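Local coordinates for endo-beta-1,4-glucanase (Bacillus licheniformis, PDB 2JEN), which hydrolyses the beta-1,4-glucan backbone of xyloglucan as a family 12 glycoside hydrolase, probably endo-acting, in plant cell-wall degradation, at residues A[137-142]-A[195-200]; A[152-157]-A[231-236]. The protein carries 1 engineered substitution. One frame throughout, in Å; residues are numbered along the deposited sequence.

Interaction 1 of 2, residues A[137-142]-A[195-200]; sequences DIWLHN and KGWNVF. With GLC (alpha-D-glucopyranose), chain B; XYS (alpha-D-xylopyranose), chain C.
Trp139 drives the far edge of its six-membered ring into one face of the Trp197 indole, an edge-to-face (T-shaped) pair with planes at 90° and the six- and five-membered ring centroids 4.9 Å apart. From CB outward, the Trp197 side chain first turns at CG, which sits between the backbone N and the carbonyl carbon (chi1 43°), a torsion that sets the pyrrole part of the indole beneath Trp139 CZ3. Trp139 CZ3 stands 3.6 Å from Trp197 NE1 and 3.7 Å from Trp197 CE2. In its own ring plane, Trp197 NE1 gives a nearly straight hydrogen bond (163°) to GLC O2 at 3.1 Å, with a weak, bent second one to GLC O3 at 3.3 Å. Further out on the benzene ring, Trp197 CZ2 lies 3.7 Å from XYS O5, and Trp197 CH2 comes 3.9 Å from XYS C1. Trp139 meets the same glucose at its edge, its CH2 being 3.3 Å from GLC O3. A leucine in place of Trp197 would probably leave GLC O2 without its N-H donor and the edge of Trp139 without the face it rests on. The two rings meet above strand 154-163, over the engineered Ala155, while Trp98 makes another edge-to-face pair with Trp139. Such an aromatic-lined floor on the concave sheet is characteristic of the glycan-binding cleft in the family 12 beta-jelly roll.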
# COMPACT_ATOMS: atom_id res chain seq x y z
N ASP A 137 -24.23 0.73 19.79
CA ASP A 137 -24.96 -0.51 19.48
C ASP A 137 -24.90 -1.38 20.71
O ASP A 137 -23.81 -1.72 21.20
CB ASP A 137 -24.32 -1.24 18.28
CG ASP A 137 -25.26 -2.16 17.54
OD1 ASP A 137 -26.49 -1.98 17.53
OD2 ASP A 137 -24.76 -3.07 16.88
N ILE A 138 -26.08 -1.61 21.31
CA ILE A 138 -26.20 -2.34 22.55
C ILE A 138 -26.93 -3.64 22.26
O ILE A 138 -28.02 -3.63 21.68
CB ILE A 138 -26.98 -1.50 23.58
CG1 ILE A 138 -26.29 -0.16 23.87
CG2 ILE A 138 -27.23 -2.29 24.87
CD1 ILE A 138 -27.06 1.06 23.52
N TRP A 139 -26.32 -4.78 22.60
CA TRP A 139 -26.86 -6.09 22.31
C TRP A 139 -27.44 -6.71 23.56
O TRP A 139 -26.83 -6.62 24.63
CB TRP A 139 -25.79 -7.01 21.76
CG TRP A 139 -25.29 -6.65 20.42
CD1 TRP A 139 -24.04 -6.19 20.09
CD2 TRP A 139 -26.03 -6.76 19.19
NE1 TRP A 139 -23.97 -6.00 18.73
CE2 TRP A 139 -25.18 -6.35 18.16
CE3 TRP A 139 -27.32 -7.17 18.87
CZ2 TRP A 139 -25.57 -6.36 16.85
CZ3 TRP A 139 -27.70 -7.19 17.57
CH2 TRP A 139 -26.84 -6.79 16.56
N LEU A 140 -28.60 -7.35 23.40
CA LEU A 140 -29.24 -8.08 24.49
C LEU A 140 -29.54 -9.51 24.06
O LEU A 140 -29.76 -9.80 22.89
CB LEU A 140 -30.53 -7.37 24.93
CG LEU A 140 -30.37 -5.93 25.41
CD1 LEU A 140 -30.56 -4.89 24.32
CD2 LEU A 140 -31.31 -5.67 26.61
N HIS A 141 -29.53 -10.39 25.06
CA HIS A 141 -29.84 -11.81 24.91
C HIS A 141 -30.76 -12.25 26.04
O HIS A 141 -30.85 -11.59 27.07
CB HIS A 141 -28.58 -12.66 25.01
CG HIS A 141 -27.63 -12.54 23.84
ND1 HIS A 141 -26.65 -11.56 23.76
CD2 HIS A 141 -27.45 -13.36 22.78
CE1 HIS A 141 -25.96 -11.77 22.64
NE2 HIS A 141 -26.41 -12.86 22.05
N ASN A 142 -31.38 -13.41 25.86
CA ASN A 142 -32.02 -14.08 27.00
C ASN A 142 -31.00 -14.76 27.93
O ASN A 142 -31.21 -14.89 29.19
CB ASN A 142 -33.01 -15.13 26.54
CG ASN A 142 -34.19 -14.59 25.99
OD1 ASN A 142 -34.77 -13.66 26.54
ND2 ASN A 142 -34.67 -15.22 24.92
N LYS A 195 -33.46 -16.84 13.48
CA LYS A 195 -32.64 -15.90 14.19
C LYS A 195 -33.00 -14.49 13.75
O LYS A 195 -33.27 -14.24 12.58
CB LYS A 195 -31.17 -16.13 13.90
CG LYS A 195 -30.68 -17.49 14.31
CD LYS A 195 -29.19 -17.70 13.99
CE LYS A 195 -28.69 -17.17 12.63
NZ LYS A 195 -29.19 -17.88 11.42
N GLY A 196 -32.98 -13.57 14.69
CA GLY A 196 -33.32 -12.20 14.36
C GLY A 196 -33.65 -11.46 15.61
O GLY A 196 -34.02 -12.05 16.62
N TRP A 197 -33.52 -10.15 15.54
CA TRP A 197 -33.66 -9.32 16.71
C TRP A 197 -34.49 -8.08 16.44
O TRP A 197 -34.45 -7.51 15.37
CB TRP A 197 -32.29 -8.93 17.28
CG TRP A 197 -31.27 -8.53 16.25
CD1 TRP A 197 -31.00 -7.29 15.74
CD2 TRP A 197 -30.34 -9.41 15.63
NE1 TRP A 197 -29.99 -7.37 14.83
CE2 TRP A 197 -29.58 -8.67 14.73
CE3 TRP A 197 -30.13 -10.78 15.71
CZ2 TRP A 197 -28.59 -9.25 13.92
CZ3 TRP A 197 -29.14 -11.36 14.93
CH2 TRP A 197 -28.38 -10.58 14.04
N ASN A 198 -35.22 -7.64 17.46
CA ASN A 198 -35.76 -6.29 17.43
C ASN A 198 -34.63 -5.30 17.34
O ASN A 198 -33.56 -5.53 17.92
CB ASN A 198 -36.56 -6.06 18.68
CG ASN A 198 -37.66 -7.08 18.85
OD1 ASN A 198 -38.51 -7.20 17.97
ND2 ASN A 198 -37.59 -7.89 19.90
N VAL A 199 -34.88 -4.16 16.68
CA VAL A 199 -33.92 -3.07 16.68
C VAL A 199 -34.68 -1.78 17.02
O VAL A 199 -35.63 -1.38 16.34
CB VAL A 199 -33.11 -2.99 15.35
CG1 VAL A 199 -33.99 -2.91 14.11
CG2 VAL A 199 -32.07 -1.84 15.45
N PHE A 200 -34.21 -1.14 18.08
CA PHE A 200 -34.74 0.09 18.57
C PHE A 200 -33.68 1.16 18.41
O PHE A 200 -32.59 1.02 19.02
CB PHE A 200 -35.11 -0.02 20.05
CG PHE A 200 -36.02 -1.18 20.37
CD1 PHE A 200 -37.38 -1.08 20.20
CD2 PHE A 200 -35.50 -2.36 20.89
CE1 PHE A 200 -38.19 -2.16 20.51
CE2 PHE A 200 -36.31 -3.41 21.23
CZ PHE A 200 -37.69 -3.31 21.04
C1 GLC B . -27.76 -2.63 13.76
C2 GLC B . -27.99 -4.03 13.22
C3 GLC B . -26.89 -4.93 13.73
C4 GLC B . -25.55 -4.40 13.21
C5 GLC B . -25.43 -2.97 13.76
C6 GLC B . -24.08 -2.31 13.50
O1 GLC B . -28.77 -1.73 13.39
O2 GLC B . -29.18 -4.66 13.62
O3 GLC B . -27.27 -6.25 13.34
O4 GLC B . -24.48 -5.16 13.72
O5 GLC B . -26.50 -2.19 13.24
O6 GLC B . -23.74 -2.31 12.13
C1 XYS C . -26.86 -10.77 10.45
C2 XYS C . -26.67 -11.61 9.23
C3 XYS C . -26.64 -10.68 8.03
C4 XYS C . -27.92 -9.87 7.95
C5 XYS C . -28.15 -9.16 9.27
O2 XYS C . -25.41 -12.25 9.31
O3 XYS C . -26.41 -11.44 6.85
O4 XYS C . -27.76 -8.93 6.91
O5 XYS C . -28.04 -10.12 10.32

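Interaction 2 of 2, residues A[152-157]-A[231-236]. Engineered in segment 152-157: Ala155 (natural residue Glu). With GLC (alpha-D-glucopyranose), chain B.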
# COMPACT_ATOMS: atom_id res chain seq x y z
N PRO A 152 -28.45 -12.53 19.16
CA PRO A 152 -29.15 -11.63 20.08
C PRO A 152 -30.65 -11.66 19.91
O PRO A 152 -31.16 -12.04 18.84
CB PRO A 152 -28.60 -10.25 19.71
CG PRO A 152 -27.28 -10.53 19.11
CD PRO A 152 -27.46 -11.80 18.35
N THR A 153 -31.33 -11.19 20.94
CA THR A 153 -32.77 -11.00 20.87
C THR A 153 -33.17 -9.56 20.51
O THR A 153 -34.25 -9.31 19.95
CB THR A 153 -33.46 -11.39 22.20
OG1 THR A 153 -32.86 -10.64 23.25
CG2 THR A 153 -33.28 -12.87 22.47
N ASP A 154 -32.32 -8.60 20.85
CA ASP A 154 -32.60 -7.20 20.65
C ASP A 154 -31.31 -6.42 20.49
O ASP A 154 -30.27 -6.78 21.05
CB ASP A 154 -33.30 -6.59 21.89
CG ASP A 154 -34.55 -7.34 22.32
OD1 ASP A 154 -34.43 -8.33 23.05
OD2 ASP A 154 -35.66 -6.92 21.91
N ALA A 155 -31.41 -5.36 19.71
CA ALA A 155 -30.40 -4.35 19.55
C ALA A 155 -31.00 -2.99 19.87
O ALA A 155 -32.11 -2.68 19.41
CB ALA A 155 -29.85 -4.33 18.14
N ILE A 156 -30.24 -2.16 20.60
CA ILE A 156 -30.58 -0.77 20.80
C ILE A 156 -29.46 0.07 20.19
O ILE A 156 -28.30 -0.19 20.48
CB ILE A 156 -30.73 -0.45 22.28
CG1 ILE A 156 -31.83 -1.30 22.90
CG2 ILE A 156 -30.95 1.04 22.50
CD1 ILE A 156 -31.83 -1.19 24.47
N MET A 157 -29.81 1.01 19.34
CA MET A 157 -28.85 1.91 18.75
C MET A 157 -29.11 3.33 19.23
O MET A 157 -30.27 3.77 19.34
CB MET A 157 -28.95 1.89 17.24
CG MET A 157 -28.84 0.54 16.64
SD MET A 157 -28.48 0.64 14.89
CE MET A 157 -26.71 0.98 14.90
N LYS A 231 -37.58 -7.13 31.27
CA LYS A 231 -36.40 -6.97 32.14
C LYS A 231 -35.75 -8.29 32.56
O LYS A 231 -34.71 -8.26 33.23
CB LYS A 231 -36.67 -6.03 33.31
CG LYS A 231 -37.01 -4.59 32.86
CD LYS A 231 -36.99 -3.59 34.00
CE LYS A 231 -37.52 -2.24 33.63
NZ LYS A 231 -37.50 -1.29 34.77
N THR A 232 -36.26 -9.41 32.07
CA THR A 232 -35.55 -10.68 32.21
C THR A 232 -34.30 -10.74 31.28
O THR A 232 -33.45 -11.61 31.44
CB THR A 232 -36.41 -11.90 31.88
OG1 THR A 232 -36.91 -11.84 30.54
CG2 THR A 232 -37.59 -11.99 32.84
N LYS A 233 -34.25 -9.88 30.28
CA LYS A 233 -33.14 -9.96 29.35
C LYS A 233 -31.87 -9.36 29.93
O LYS A 233 -31.87 -8.55 30.87
CB LYS A 233 -33.52 -9.35 28.01
CG LYS A 233 -34.51 -10.22 27.28
CD LYS A 233 -35.08 -9.51 26.12
CE LYS A 233 -35.89 -10.43 25.25
NZ LYS A 233 -36.45 -9.70 24.07
N TYR A 234 -30.77 -9.80 29.36
CA TYR A 234 -29.43 -9.35 29.75
C TYR A 234 -28.86 -8.40 28.73
O TYR A 234 -28.95 -8.66 27.52
CB TYR A 234 -28.49 -10.57 29.82
CG TYR A 234 -28.78 -11.47 30.98
CD1 TYR A 234 -29.68 -12.51 30.84
CD2 TYR A 234 -28.16 -11.28 32.20
CE1 TYR A 234 -29.97 -13.34 31.93
CE2 TYR A 234 -28.47 -12.10 33.29
CZ TYR A 234 -29.34 -13.13 33.13
OH TYR A 234 -29.64 -13.96 34.20
N VAL A 235 -28.22 -7.32 29.20
CA VAL A 235 -27.36 -6.54 28.33
C VAL A 235 -26.02 -7.28 28.20
O VAL A 235 -25.37 -7.60 29.18
CB VAL A 235 -27.17 -5.12 28.84
CG1 VAL A 235 -26.23 -4.33 27.93
CG2 VAL A 235 -28.53 -4.40 29.05
N SER A 236 -25.65 -7.58 26.96
CA SER A 236 -24.47 -8.37 26.64
C SER A 236 -23.27 -7.52 26.20
O SER A 236 -22.14 -7.96 26.35
CB SER A 236 -24.79 -9.34 25.52
OG SER A 236 -25.90 -10.12 25.85
C1 GLC B . -27.76 -2.63 13.76
C2 GLC B . -27.99 -4.03 13.22
C3 GLC B . -26.89 -4.93 13.73
C4 GLC B . -25.55 -4.40 13.21
C5 GLC B . -25.43 -2.97 13.76
C6 GLC B . -24.08 -2.31 13.50
O1 GLC B . -28.77 -1.73 13.39
O2 GLC B . -29.18 -4.66 13.62
O3 GLC B . -27.27 -6.25 13.34
O4 GLC B . -24.48 -5.16 13.72
O5 GLC B . -26.50 -2.19 13.24
O6 GLC B . -23.74 -2.31 12.13
O HOH W 1 -38.06 -7.23 23.20
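Lys233 reaches Asp154 with its ammonium group: NZ lies 2.6 Å from Asp154 OD1, a salt bridge that is also a hydrogen bond to the syn lone pair of that oxygen. The tight part is centred on this one oxygen. From its anti side, 28° out of the carboxylate plane, Thr153 OG1 donates a second bond to Asp154 OD1 at 2.8 Å, fixing the carboxylate from within its own segment. The lysine chain is fully extended beyond CG (chi3 170°), which carries it past the end of strand 131-141 and across the aspartate at about a right angle. Its methylenes settle in on the way, Lys233 CE 3.6 Å from Thr153 OG1 and Lys233 CD 3.4 Å from Asp154 OD1. The other side is looser. There a water donates to Asp154 OD2 at 2.7 Å and accepts only a weak bond from Lys233 NZ, and Lys233, partly exposed, is modelled in two conformers, so the bridge described belongs to one of them. Asn198 ND2 of strand 195-204 also binds Asp154 OD2. Beneath the pair, Thr153 and Asp154 both face Leu140 in a classic beta bulge, at the start of strand 154-163. With donors at both oxygens and a cation alongside, the buried carboxylate is likely to stay ionised, its charge balanced where the strands give way to loops.

In the fold
Both contacts jump a strand in the same sheet, where 195-204, 154-163, 131-141 and 234-244 lie side by side: interaction 1 spans 154-163, and interaction 2 reaches round the end of 131-141. Interaction 1 is buried on the sugar-binding face and works through rings and an indole N-H. Interaction 2 is only partly buried, and its charged pair belongs to the other face, since Asp154 alternates with Ala155, over which the tryptophans meet. A probable backbone hydrogen bond from Ile138 N to Ile156 O joins the two contacts, and His141 ND1 and Ser236 OG form a second probable one. Asn198, next to Trp197, reaches the carboxylate of interaction 2, so neighbouring residues serve opposite faces.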